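PDB 3PWX: putative flagellar hook-associated protein from Vibrio parahaemolyticus, which probably serves as a structural component of the bacterial flagellum, as a putative hook-associated member of the flagellin family. Local coordinates for residues S39-L44 / G199-L204; S87-Q92 / E144-G149; L110-G115 / Q157-I162; V125-V128 / V134-D137. One frame throughout, in Å; residues are numbered along the deposited sequence.

Contact 1: S39-L44 / G199-L204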
loop_
_atom_site.group_PDB
_atom_site.type_symbol
_atom_site.label_atom_id
_atom_site.label_comp_id
_atom_site.label_asym_id
_atom_site.label_seq_id
_atom_site.Cartn_x
_atom_site.Cartn_y
_atom_site.Cartn_z
ATOM N N SER A 39 4.229 11.070 -14.186
ATOM C CA SER A 39 3.174 11.820 -14.854
ATOM C C SER A 39 2.399 12.823 -13.970
ATOM O O SER A 39 2.119 13.937 -14.418
ATOM C CB SER A 39 2.251 10.887 -15.618
ATOM O OG SER A 39 1.401 11.697 -16.418
ATOM N N GLN A 40 2.056 12.453 -12.734
ATOM C CA GLN A 40 1.438 13.404 -11.779
ATOM C C GLN A 40 2.357 14.542 -11.335
ATOM O O GLN A 40 1.894 15.642 -11.043
ATOM C CB GLN A 40 1.021 12.692 -10.522
ATOM C CG GLN A 40 -0.162 11.781 -10.707
ATOM C CD GLN A 40 -0.345 10.806 -9.556
ATOM O OE1 GLN A 40 -0.627 9.627 -9.779
ATOM N NE2 GLN A 40 -0.156 11.277 -8.320
ATOM N N GLU A 41 3.636 14.238 -11.250
ATOM C CA GLU A 41 4.662 15.152 -10.822
ATOM C C GLU A 41 4.809 16.257 -11.838
ATOM O O GLU A 41 4.971 17.427 -11.462
ATOM C CB GLU A 41 5.999 14.427 -10.742
ATOM C CG GLU A 41 6.543 14.105 -9.346
ATOM C CD GLU A 41 7.713 13.039 -9.355
ATOM O OE1 GLU A 41 7.582 11.922 -9.942
ATOM O OE2 GLU A 41 8.756 13.317 -8.740
ATOM N N THR A 42 4.754 15.910 -13.124
ATOM C CA THR A 42 4.818 16.933 -14.183
ATOM C C THR A 42 3.677 17.905 -13.983
ATOM O O THR A 42 3.890 19.109 -14.007
ATOM C CB THR A 42 4.653 16.283 -15.569
ATOM O OG1 THR A 42 5.816 15.498 -15.886
ATOM C CG2 THR A 42 4.401 17.324 -16.675
ATOM N N HIS A 43 2.461 17.400 -13.776
ATOM C CA HIS A 43 1.298 18.310 -13.634
ATOM C C HIS A 43 1.417 19.121 -12.366
ATOM O O HIS A 43 1.110 20.356 -12.391
ATOM C CB HIS A 43 -0.078 17.618 -13.725
ATOM C CG HIS A 43 -0.323 16.948 -15.040
ATOM N ND1 HIS A 43 -0.508 17.659 -16.215
ATOM C CD2 HIS A 43 -0.370 15.637 -15.373
ATOM C CE1 HIS A 43 -0.682 16.807 -17.211
ATOM N NE2 HIS A 43 -0.607 15.577 -16.725
ATOM N N LEU A 44 1.910 18.491 -11.291
ATOM C CA LEU A 44 2.088 19.262 -10.089
ATOM C C LEU A 44 3.184 20.309 -10.230
ATOM O O LEU A 44 2.977 21.433 -9.802
ATOM C CB LEU A 44 2.243 18.445 -8.857
ATOM C CG LEU A 44 0.980 17.641 -8.502
ATOM C CD1 LEU A 44 1.329 16.678 -7.376
ATOM C CD2 LEU A 44 -0.220 18.556 -8.162
ATOM N N GLY A 199 9.059 10.128 -2.118
ATOM C CA GLY A 199 9.126 9.043 -1.154
ATOM C C GLY A 199 8.501 7.762 -1.709
ATOM O O GLY A 199 9.026 6.659 -1.485
ATOM N N ARG A 200 7.381 7.868 -2.429
ATOM C CA ARG A 200 6.849 6.682 -3.123
ATOM C C ARG A 200 7.850 6.055 -4.093
ATOM O O ARG A 200 8.202 4.886 -3.964
ATOM C CB ARG A 200 5.517 6.973 -3.785
ATOM C CG ARG A 200 4.374 6.921 -2.732
ATOM C CD ARG A 200 3.046 7.312 -3.399
ATOM N NE ARG A 200 2.061 7.757 -2.434
ATOM C CZ ARG A 200 0.889 8.269 -2.787
ATOM N NH1 ARG A 200 0.574 8.398 -4.081
ATOM N NH2 ARG A 200 0.024 8.659 -1.848
ATOM N N HIS A 201 8.371 6.861 -5.014
ATOM C CA HIS A 201 9.513 6.413 -5.867
ATOM C C HIS A 201 10.618 5.635 -5.165
ATOM O O HIS A 201 11.056 4.620 -5.686
ATOM C CB HIS A 201 10.173 7.592 -6.561
ATOM C CG HIS A 201 9.449 8.044 -7.783
ATOM N ND1 HIS A 201 9.102 7.183 -8.804
ATOM C CD2 HIS A 201 9.054 9.284 -8.179
ATOM C CE1 HIS A 201 8.493 7.865 -9.761
ATOM N NE2 HIS A 201 8.469 9.143 -9.412
ATOM N N ASN A 202 11.104 6.160 -4.037
ATOM C CA ASN A 202 12.121 5.471 -3.260
ATOM C C ASN A 202 11.698 4.117 -2.681
ATOM O O ASN A 202 12.450 3.149 -2.695
ATOM C CB ASN A 202 12.683 6.408 -2.187
ATOM C CG ASN A 202 13.427 7.582 -2.808
ATOM O OD1 ASN A 202 13.881 7.489 -3.959
ATOM N ND2 ASN A 202 13.528 8.696 -2.083
ATOM N N ASN A 203 10.484 4.049 -2.177
ATOM C CA ASN A 203 10.040 2.846 -1.587
ATOM C C ASN A 203 9.825 1.777 -2.681
ATOM O O ASN A 203 10.242 0.589 -2.510
ATOM C CB ASN A 203 8.844 3.153 -0.702
ATOM C CG ASN A 203 9.268 3.559 0.707
ATOM O OD1 ASN A 203 10.288 3.055 1.240
ATOM N ND2 ASN A 203 8.490 4.401 1.341
ATOM N N LEU A 204 9.294 2.197 -3.835
ATOM C CA LEU A 204 9.217 1.310 -4.980
ATOM C C LEU A 204 10.611 0.746 -5.296
ATOM O O LEU A 204 10.833 -0.489 -5.413
ATOM C CB LEU A 204 8.638 2.009 -6.192
ATOM C CG LEU A 204 7.169 2.379 -6.069
ATOM C CD1 LEU A 204 6.743 3.162 -7.264
ATOM C CD2 LEU A 204 6.309 1.100 -5.932
#
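The two flat groups of this contact, the imidazole of H201 and the carboxylate of E41, meet at the ring's edge, where E41 OE1 and CD both lie near the ring plane. The planes of carboxylate and imidazole are turned 41° against each other. H201 NE2 gives its N-H to E41 OE1 at 3.0 Å, with a bent N-H...O angle of 144°. The donor reaches OE1 on its syn side, somewhat out of the carboxylate plane, while OE1 stays almost exactly in the plane of the ring. CD2 of H201 is the next ring atom to OE1, at 3.5 Å.

Because the CA atoms of E41 and H201 stand 11.2 Å apart, the backbones do not touch and two side chains bridge the gap from opposite directions. Glutamate suits this place because its chain, extended beyond CG, carries a carboxylate well clear of its helix. Histidine completes the span with a ring whose CG is anti to its own carbonyl carbon (chi1 -81°). A negative charge so close would probably raise the pKa of the ring. Beside the bond, E41 rests on I197 and H201 on K34, while the buried L44 packs on A193 and M194 of helix 172-223 and L204 on I30 and K34 of helix 7-61. The arrangement is a His-carboxylate hydrogen bond joining helix 7-61 to helix 172-223, which run antiparallel here, as the N- and C-terminal helices of flagellin-family proteins do.

Contact 2: S87-Q92 / E144-G149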
loop_
_atom_site.group_PDB
_atom_site.type_symbol
_atom_site.label_atom_id
_atom_site.label_comp_id
_atom_site.label_asym_id
_atom_site.label_seq_id
_atom_site.Cartn_x
_atom_site.Cartn_y
_atom_site.Cartn_z
ATOM N N SER A 87 -6.567 23.446 -15.646
ATOM C CA SER A 87 -6.169 22.406 -16.615
ATOM C C SER A 87 -5.291 21.285 -16.098
ATOM O O SER A 87 -5.386 20.139 -16.578
ATOM C CB SER A 87 -5.384 23.022 -17.764
ATOM O OG SER A 87 -6.299 23.379 -18.754
ATOM N N SER A 88 -4.346 21.644 -15.226
ATOM C CA SER A 88 -3.449 20.670 -14.680
ATOM C C SER A 88 -4.221 19.780 -13.738
ATOM O O SER A 88 -4.050 18.585 -13.780
ATOM C CB SER A 88 -2.268 21.341 -13.998
ATOM O OG SER A 88 -1.552 22.147 -14.954
ATOM N N PHE A 89 -5.125 20.309 -12.931
ATOM C CA PHE A 89 -5.819 19.391 -11.999
ATOM C C PHE A 89 -6.864 18.511 -12.678
ATOM O O PHE A 89 -7.373 17.583 -12.049
ATOM C CB PHE A 89 -6.484 20.138 -10.858
ATOM C CG PHE A 89 -5.583 20.447 -9.763
ATOM C CD1 PHE A 89 -5.091 19.433 -8.959
ATOM C CD2 PHE A 89 -5.199 21.759 -9.528
ATOM C CE1 PHE A 89 -4.221 19.711 -7.918
ATOM C CE2 PHE A 89 -4.322 22.056 -8.485
ATOM C CZ PHE A 89 -3.838 21.038 -7.670
ATOM N N ASN A 90 -7.166 18.823 -13.944
ATOM C CA ASN A 90 -8.144 18.140 -14.787
ATOM C C ASN A 90 -7.453 17.327 -15.880
ATOM O O ASN A 90 -8.081 16.879 -16.823
ATOM C CB ASN A 90 -9.097 19.152 -15.420
ATOM C CG ASN A 90 -10.255 19.523 -14.499
ATOM O OD1 ASN A 90 -10.506 18.853 -13.472
ATOM N ND2 ASN A 90 -10.945 20.581 -14.839
ATOM N N ALA A 91 -6.147 17.132 -15.710
ATOM C CA ALA A 91 -5.353 16.273 -16.573
ATOM C C ALA A 91 -5.986 14.899 -16.689
ATOM O O ALA A 91 -6.574 14.396 -15.724
ATOM C CB ALA A 91 -3.948 16.141 -16.011
ATOM N N GLN A 92 -5.843 14.308 -17.871
ATOM C CA GLN A 92 -6.350 12.992 -18.154
ATOM C C GLN A 92 -5.175 12.180 -18.652
ATOM O O GLN A 92 -4.197 12.759 -19.161
ATOM C CB GLN A 92 -7.427 13.040 -19.250
ATOM C CG GLN A 92 -8.675 13.761 -18.849
ATOM C CD GLN A 92 -9.580 14.047 -20.029
ATOM O OE1 GLN A 92 -9.427 15.072 -20.676
ATOM N NE2 GLN A 92 -10.510 13.155 -20.321
ATOM N N GLU A 144 -7.719 16.761 -1.915
ATOM C CA GLU A 144 -6.841 16.922 -0.771
ATOM C C GLU A 144 -5.868 18.090 -0.967
ATOM O O GLU A 144 -5.618 18.853 -0.019
ATOM C CB GLU A 144 -6.110 15.606 -0.479
ATOM C CG GLU A 144 -5.009 15.786 0.549
ATOM C CD GLU A 144 -4.223 14.496 0.778
ATOM O OE1 GLU A 144 -4.757 13.389 0.449
ATOM O OE2 GLU A 144 -3.080 14.587 1.308
ATOM N N ILE A 145 -5.364 18.261 -2.192
ATOM C CA ILE A 145 -4.363 19.311 -2.495
ATOM C C ILE A 145 -4.865 20.753 -2.442
ATOM O O ILE A 145 -4.149 21.680 -1.961
ATOM C CB ILE A 145 -3.601 18.982 -3.807
ATOM C CG1 ILE A 145 -2.770 17.668 -3.583
ATOM C CG2 ILE A 145 -2.698 20.058 -4.166
ATOM C CD1 ILE A 145 -2.279 16.996 -4.845
ATOM N N LEU A 146 -6.115 20.941 -2.893
ATOM C CA LEU A 146 -6.766 22.240 -2.939
ATOM C C LEU A 146 -7.400 22.638 -1.592
ATOM O O LEU A 146 -7.731 23.822 -1.371
ATOM C CB LEU A 146 -7.811 22.260 -4.060
ATOM C CG LEU A 146 -7.201 22.373 -5.463
ATOM C CD1 LEU A 146 -8.253 22.552 -6.586
ATOM C CD2 LEU A 146 -6.205 23.565 -5.583
ATOM N N ASP A 147 -7.532 21.686 -0.685
ATOM C CA ASP A 147 -8.093 21.996 0.624
ATOM C C ASP A 147 -7.099 22.799 1.470
ATOM O O ASP A 147 -6.087 22.285 1.959
ATOM C CB ASP A 147 -8.546 20.697 1.329
ATOM C CG ASP A 147 -8.776 20.869 2.835
ATOM O OD1 ASP A 147 -8.051 21.638 3.492
ATOM O OD2 ASP A 147 -9.654 20.184 3.399
ATOM N N ILE A 148 -7.411 24.073 1.634
ATOM C CA ILE A 148 -6.667 24.946 2.535
ATOM C C ILE A 148 -7.535 25.328 3.730
ATOM O O ILE A 148 -7.264 26.310 4.416
ATOM C CB ILE A 148 -6.086 26.189 1.805
ATOM C CG1 ILE A 148 -7.121 26.773 0.839
ATOM C CG2 ILE A 148 -4.888 25.787 1.014
ATOM C CD1 ILE A 148 -6.844 28.209 0.383
ATOM N N GLY A 149 -8.562 24.520 3.981
ATOM C CA GLY A 149 -9.566 24.818 4.993
ATOM C C GLY A 149 -10.692 25.572 4.316
ATOM O O GLY A 149 -10.664 25.741 3.088
#
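I145 meets the ring of F89 at its edge, where the short helix 142-145 packs on the last part of helix 71-89, an apolar helix-to-helix junction inside the bundle. Its CG2 lies near the ring plane, 3.8 Å from F89 CZ and 4.1 Å from F89 CE1. With CG1 anti to the carbonyl carbon (chi1 -65°), CG2 is left anti to the backbone N, and it is this methyl that meets the ring. A beta-branched isoleucine is apt here: one methyl serves F89, and the side chain also packs on V190 of helix 172-223.

L146 follows with a different approach. Its side chain runs antiparallel alongside that of F89 and lays its branched end over one ring face, CG standing 4.1 Å above the plane and displaced toward the rim. Its CD2 is 3.8 Å from F89 CE2. One face and the edge of a single phenylalanine are thus met by successive residues, and a flat aromatic side chain can offer both. All three residues are buried; L110 also touches F89 and L146, and V47 of helix 7-61 touches F89, so aliphatic groups from several parts of the chain gather round the ring.

Past L146 the segment leaves F89. D147 comes next and begins an Asx turn, then I148 turns to A182, D185 and T186 of helix 172-223. G149 has phi 92°, a conformation that suits a residue without a CB, and its backbone N closes the turn by bonding to D147 OD1 at 3.0 Å, standing well above the carboxylate plane.

Contact 3: L110-G115 / Q157-I162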
loop_
_atom_site.group_PDB
_atom_site.type_symbol
_atom_site.label_atom_id
_atom_site.label_comp_id
_atom_site.label_asym_id
_atom_site.label_seq_id
_atom_site.Cartn_x
_atom_site.Cartn_y
_atom_site.Cartn_z
ATOM N N LEU A 110 -12.338 19.430 -11.237
ATOM C CA LEU A 110 -12.813 20.792 -10.998
ATOM C C LEU A 110 -13.886 21.201 -12.021
ATOM O O LEU A 110 -13.778 20.921 -13.215
ATOM C CB LEU A 110 -11.641 21.766 -11.124
ATOM C CG LEU A 110 -10.710 22.067 -9.962
ATOM C CD1 LEU A 110 -9.447 22.616 -10.529
ATOM C CD2 LEU A 110 -11.347 23.106 -9.093
ATOM N N ASN A 111 -14.913 21.875 -11.537
ATOM C CA ASN A 111 -16.014 22.340 -12.357
ATOM C C ASN A 111 -16.308 23.792 -11.972
ATOM O O ASN A 111 -16.328 24.124 -10.783
ATOM C CB ASN A 111 -17.240 21.486 -12.065
ATOM C CG ASN A 111 -18.293 21.555 -13.169
ATOM O OD1 ASN A 111 -18.529 22.599 -13.778
ATOM N ND2 ASN A 111 -18.934 20.426 -13.428
ATOM N N LYS A 112 -16.557 24.645 -12.970
ATOM C CA LYS A 112 -16.823 26.094 -12.726
ATOM C C LYS A 112 -18.220 26.496 -13.161
ATOM O O LYS A 112 -18.611 27.661 -13.029
ATOM C CB LYS A 112 -15.771 27.004 -13.381
ATOM C CG LYS A 112 -15.534 28.281 -12.569
ATOM C CD LYS A 112 -15.035 29.503 -13.404
ATOM C CE LYS A 112 -14.726 30.707 -12.477
ATOM N NZ LYS A 112 -13.707 31.734 -13.020
ATOM N N SER A 113 -18.974 25.518 -13.660
ATOM C CA SER A 113 -20.380 25.686 -14.075
ATOM C C SER A 113 -21.250 26.545 -13.162
ATOM O O SER A 113 -22.220 27.114 -13.604
ATOM C CB SER A 113 -21.056 24.320 -14.184
ATOM O OG SER A 113 -20.737 23.727 -15.421
ATOM N N SER A 114 -20.928 26.589 -11.877
ATOM C CA SER A 114 -21.821 27.193 -10.912
ATOM C C SER A 114 -21.564 28.675 -10.725
ATOM O O SER A 114 -22.297 29.334 -9.995
ATOM C CB SER A 114 -21.823 26.395 -9.575
ATOM O OG SER A 114 -20.639 26.515 -8.814
ATOM N N GLY A 115 -20.550 29.207 -11.412
ATOM C CA GLY A 115 -20.030 30.548 -11.117
ATOM C C GLY A 115 -18.821 30.575 -10.182
ATOM O O GLY A 115 -18.125 31.578 -10.088
ATOM N N GLN A 157 -10.236 32.436 -4.480
ATOM C CA GLN A 157 -9.686 33.552 -3.804
ATOM C C GLN A 157 -9.046 34.458 -4.848
ATOM O O GLN A 157 -9.059 35.681 -4.703
ATOM C CB GLN A 157 -8.663 33.097 -2.789
ATOM C CG GLN A 157 -7.888 34.256 -2.099
ATOM C CD GLN A 157 -8.835 35.148 -1.341
ATOM O OE1 GLN A 157 -9.691 34.650 -0.600
ATOM N NE2 GLN A 157 -8.699 36.459 -1.511
ATOM N N ILE A 158 -8.513 33.858 -5.912
ATOM C CA ILE A 158 -7.836 34.640 -6.937
ATOM C C ILE A 158 -8.904 35.494 -7.669
ATOM O O ILE A 158 -8.614 36.637 -8.079
ATOM C CB ILE A 158 -6.921 33.793 -7.902
ATOM C CG1 ILE A 158 -5.955 34.690 -8.690
ATOM C CG2 ILE A 158 -7.750 33.059 -8.930
ATOM C CD1 ILE A 158 -5.091 35.795 -7.843
ATOM N N ASP A 159 -10.124 34.934 -7.784
ATOM C CA ASP A 159 -11.252 35.654 -8.421
ATOM C C ASP A 159 -11.759 36.806 -7.562
ATOM O O ASP A 159 -12.073 37.866 -8.089
ATOM C CB ASP A 159 -12.407 34.692 -8.843
ATOM C CG ASP A 159 -12.178 34.074 -10.243
ATOM O OD1 ASP A 159 -11.207 34.474 -10.944
ATOM O OD2 ASP A 159 -12.956 33.202 -10.664
ATOM N N ALA A 160 -11.820 36.601 -6.242
ATOM C CA ALA A 160 -12.069 37.713 -5.303
ATOM C C ALA A 160 -10.999 38.862 -5.413
ATOM O O ALA A 160 -11.285 40.052 -5.186
ATOM C CB ALA A 160 -12.183 37.210 -3.871
ATOM N N LEU A 161 -9.773 38.480 -5.750
ATOM C CA LEU A 161 -8.730 39.450 -5.905
ATOM C C LEU A 161 -8.912 40.196 -7.229
ATOM O O LEU A 161 -8.826 41.393 -7.249
ATOM C CB LEU A 161 -7.327 38.831 -5.752
ATOM C CG LEU A 161 -6.300 39.959 -5.991
ATOM C CD1 LEU A 161 -6.212 40.899 -4.786
ATOM C CD2 LEU A 161 -4.949 39.469 -6.390
ATOM N N ILE A 162 -9.196 39.479 -8.310
ATOM C CA ILE A 162 -9.506 40.050 -9.623
ATOM C C ILE A 162 -10.655 41.082 -9.577
ATOM O O ILE A 162 -10.613 42.104 -10.238
ATOM C CB ILE A 162 -9.833 38.913 -10.636
ATOM C CG1 ILE A 162 -8.560 38.107 -10.948
ATOM C CG2 ILE A 162 -10.521 39.487 -11.896
ATOM C CD1 ILE A 162 -8.735 36.870 -11.777
#
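K112 and D159 join by a salt bridge, the lysine NZ lying 2.9 Å from D159 OD2. The two side chains come from opposite directions, and the ammonium meets OD2 on its syn lone pair. K112 CE follows the nitrogen in, at 3.6 Å from D159 OD2, so the contact is made by the very end of the lysine. Its chain is extended beyond CG, and this length lets a residue on a surface loop reach across to the helix.

The carboxylate is held at both oxygens, because D159 OD1 forms a second salt bridge with R82 of helix 71-89. K112 NZ and R82 NH2 also lie close to each other; D159 sits between the two cations and probably offsets their closeness, which in turn would favour the ionised carboxylate. A weak hydrogen bond links K112 NZ and Y117 OH, and Y117 also packs on D159.

On the loop side, K112 opens a type I beta turn that runs to G115, whose N bonds to K112 O at 3.0 Å. This turn lies in the hairpin connection between the antiparallel strands 110-111 and 118-119, N111 pairing with V118. G115, with phi 95°, fits the turn's final position, where the absence of a CB is an advantage. Just before K112, N111 makes an Asx turn: its OD1 accepts from S113 N at 3.0 Å with an N-H...O angle of 156°, and a weak bond from S113 OG reaches the same oxygen. Asparagine's short amide suits this job, and its ND2 is held by E120.

On the helix side, I158 sets the aspartate's turn of helix 154-166 against M54, V58, L78 and R82.

Contact 4: V125-V128 / V134-D137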
loop_
_atom_site.group_PDB
_atom_site.type_symbol
_atom_site.label_atom_id
_atom_site.label_comp_id
_atom_site.label_asym_id
_atom_site.label_seq_id
_atom_site.Cartn_x
_atom_site.Cartn_y
_atom_site.Cartn_z
ATOM N N VAL A 125 -8.130 6.810 -2.484
ATOM C CA VAL A 125 -6.846 6.377 -3.003
ATOM C C VAL A 125 -7.075 5.149 -3.842
ATOM O O VAL A 125 -7.946 4.389 -3.541
ATOM C CB VAL A 125 -5.805 6.064 -1.841
ATOM C CG1 VAL A 125 -5.522 7.385 -1.080
ATOM C CG2 VAL A 125 -6.354 5.050 -0.914
ATOM N N ARG A 126 -6.370 5.027 -4.946
ATOM C CA ARG A 126 -6.211 3.765 -5.613
ATOM C C ARG A 126 -4.862 3.208 -5.190
ATOM O O ARG A 126 -3.895 3.974 -4.808
ATOM C CB ARG A 126 -6.154 3.954 -7.127
ATOM C CG ARG A 126 -7.490 4.137 -7.832
ATOM C CD ARG A 126 -7.784 5.583 -8.099
ATOM N NE ARG A 126 -7.664 5.986 -9.497
ATOM C CZ ARG A 126 -6.877 6.976 -9.907
ATOM N NH1 ARG A 126 -6.838 7.353 -11.193
ATOM N NH2 ARG A 126 -6.136 7.617 -9.020
ATOM N N VAL A 127 -4.782 1.890 -5.290
ATOM C CA VAL A 127 -3.601 1.117 -4.929
ATOM C C VAL A 127 -3.175 0.220 -6.089
ATOM O O VAL A 127 -3.994 -0.222 -6.942
ATOM C CB VAL A 127 -3.875 0.183 -3.718
ATOM C CG1 VAL A 127 -4.474 0.971 -2.550
ATOM C CG2 VAL A 127 -4.758 -0.962 -4.113
ATOM N N VAL A 128 -1.896 -0.106 -6.043
ATOM C CA VAL A 128 -1.249 -1.056 -6.922
ATOM C C VAL A 128 -0.446 -2.015 -6.064
ATOM O O VAL A 128 0.298 -1.591 -5.112
ATOM C CB VAL A 128 -0.311 -0.254 -7.883
ATOM C CG1 VAL A 128 0.879 -1.068 -8.385
ATOM C CG2 VAL A 128 -1.129 0.237 -9.029
ATOM N N VAL A 134 1.601 -6.614 -0.669
ATOM C CA VAL A 134 2.034 -5.278 -0.432
ATOM C C VAL A 134 1.437 -4.331 -1.476
ATOM O O VAL A 134 1.673 -4.511 -2.672
ATOM C CB VAL A 134 3.599 -5.173 -0.499
ATOM C CG1 VAL A 134 4.072 -3.699 -0.206
ATOM C CG2 VAL A 134 4.276 -6.250 0.405
ATOM N N THR A 135 0.721 -3.295 -1.042
ATOM C CA THR A 135 0.201 -2.340 -1.998
ATOM C C THR A 135 0.791 -0.970 -1.801
ATOM O O THR A 135 1.156 -0.563 -0.688
ATOM C CB THR A 135 -1.313 -2.192 -1.909
ATOM O OG1 THR A 135 -1.604 -1.496 -0.697
ATOM C CG2 THR A 135 -2.007 -3.549 -1.933
HETATM N N MSE A 136 0.906 -0.247 -2.894
HETATM C CA MSE A 136 1.440 1.127 -2.793
HETATM C C MSE A 136 0.359 2.060 -3.335
HETATM O O MSE A 136 -0.288 1.717 -4.352
HETATM C CB MSE A 136 2.708 1.251 -3.597
HETATM C CG MSE A 136 3.005 2.656 -4.044
HETATM SE SE MSE A 136 3.941 3.612 -2.566
HETATM C CE MSE A 136 5.206 2.065 -2.302
ATOM N N ASP A 137 0.094 3.178 -2.652
ATOM C CA ASP A 137 -0.925 4.132 -3.128
ATOM C C ASP A 137 -0.391 4.830 -4.348
ATOM O O ASP A 137 0.760 5.197 -4.389
ATOM C CB ASP A 137 -1.316 5.134 -2.031
ATOM C CG ASP A 137 -1.935 4.441 -0.776
ATOM O OD1 ASP A 137 -2.446 3.262 -0.845
ATOM O OD2 ASP A 137 -1.925 5.100 0.298
#
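V128 and M136 form the hydrogen-bonded pair of a beta hairpin whose strands, 127-131 and 134-137, run antiparallel. The bonds between them are the tight part of the contact: M136 N reaches V128 O at 2.7 Å and V128 N reaches M136 O at 3.0 Å, both nearly straight. Beside them, CA-H...O contacts fill in, the closest from T135 CA to V128 O at 3.2 Å. V128 and M136, a selenomethionine, share the face turned to the helices, where both touch L33. A beta-branched valine suits a strand; the M136 chain is bent at chi2 and chi3, and its end lies on R200 and L204.

The loose end is that of V125 and R126: V125 CG2 comes no nearer than 4.3 Å to D137 OD1, and R126 points away from the partner strand. V134, T135 and M136 also pair in an antiparallel ladder with a strand of the second subunit, so the sheet continues across the interface. V127, paired with the buried D137 without hydrogen bonds, has its outer side toward solvent. Its CB lies 3.9 Å from T135 CB, and V127 CG1 touches D137 OD1 at 3.5 Å.

In the fold
From the N terminus, helix 7-61 supplies the first half of contact 1, whose partner on helix 172-223 lies 155 residues further on; the loop it closes encloses contacts 2, 3 and 4. Within it, helix 71-89 leads to contact 2, which ties the end of that helix to helix 142-145. Contact 3 starts inside contact 2's loop and ends beyond it, on helix 154-166, so the two cross. Contact 4, the hairpin, is nested inside all the others. Neighbouring contacts touch: L44 meets F89 and I145, N90 probably bonds to L110, and N203 meets the end of M136. Contacts 3 and 4 lie on opposite sides of the chain's centre.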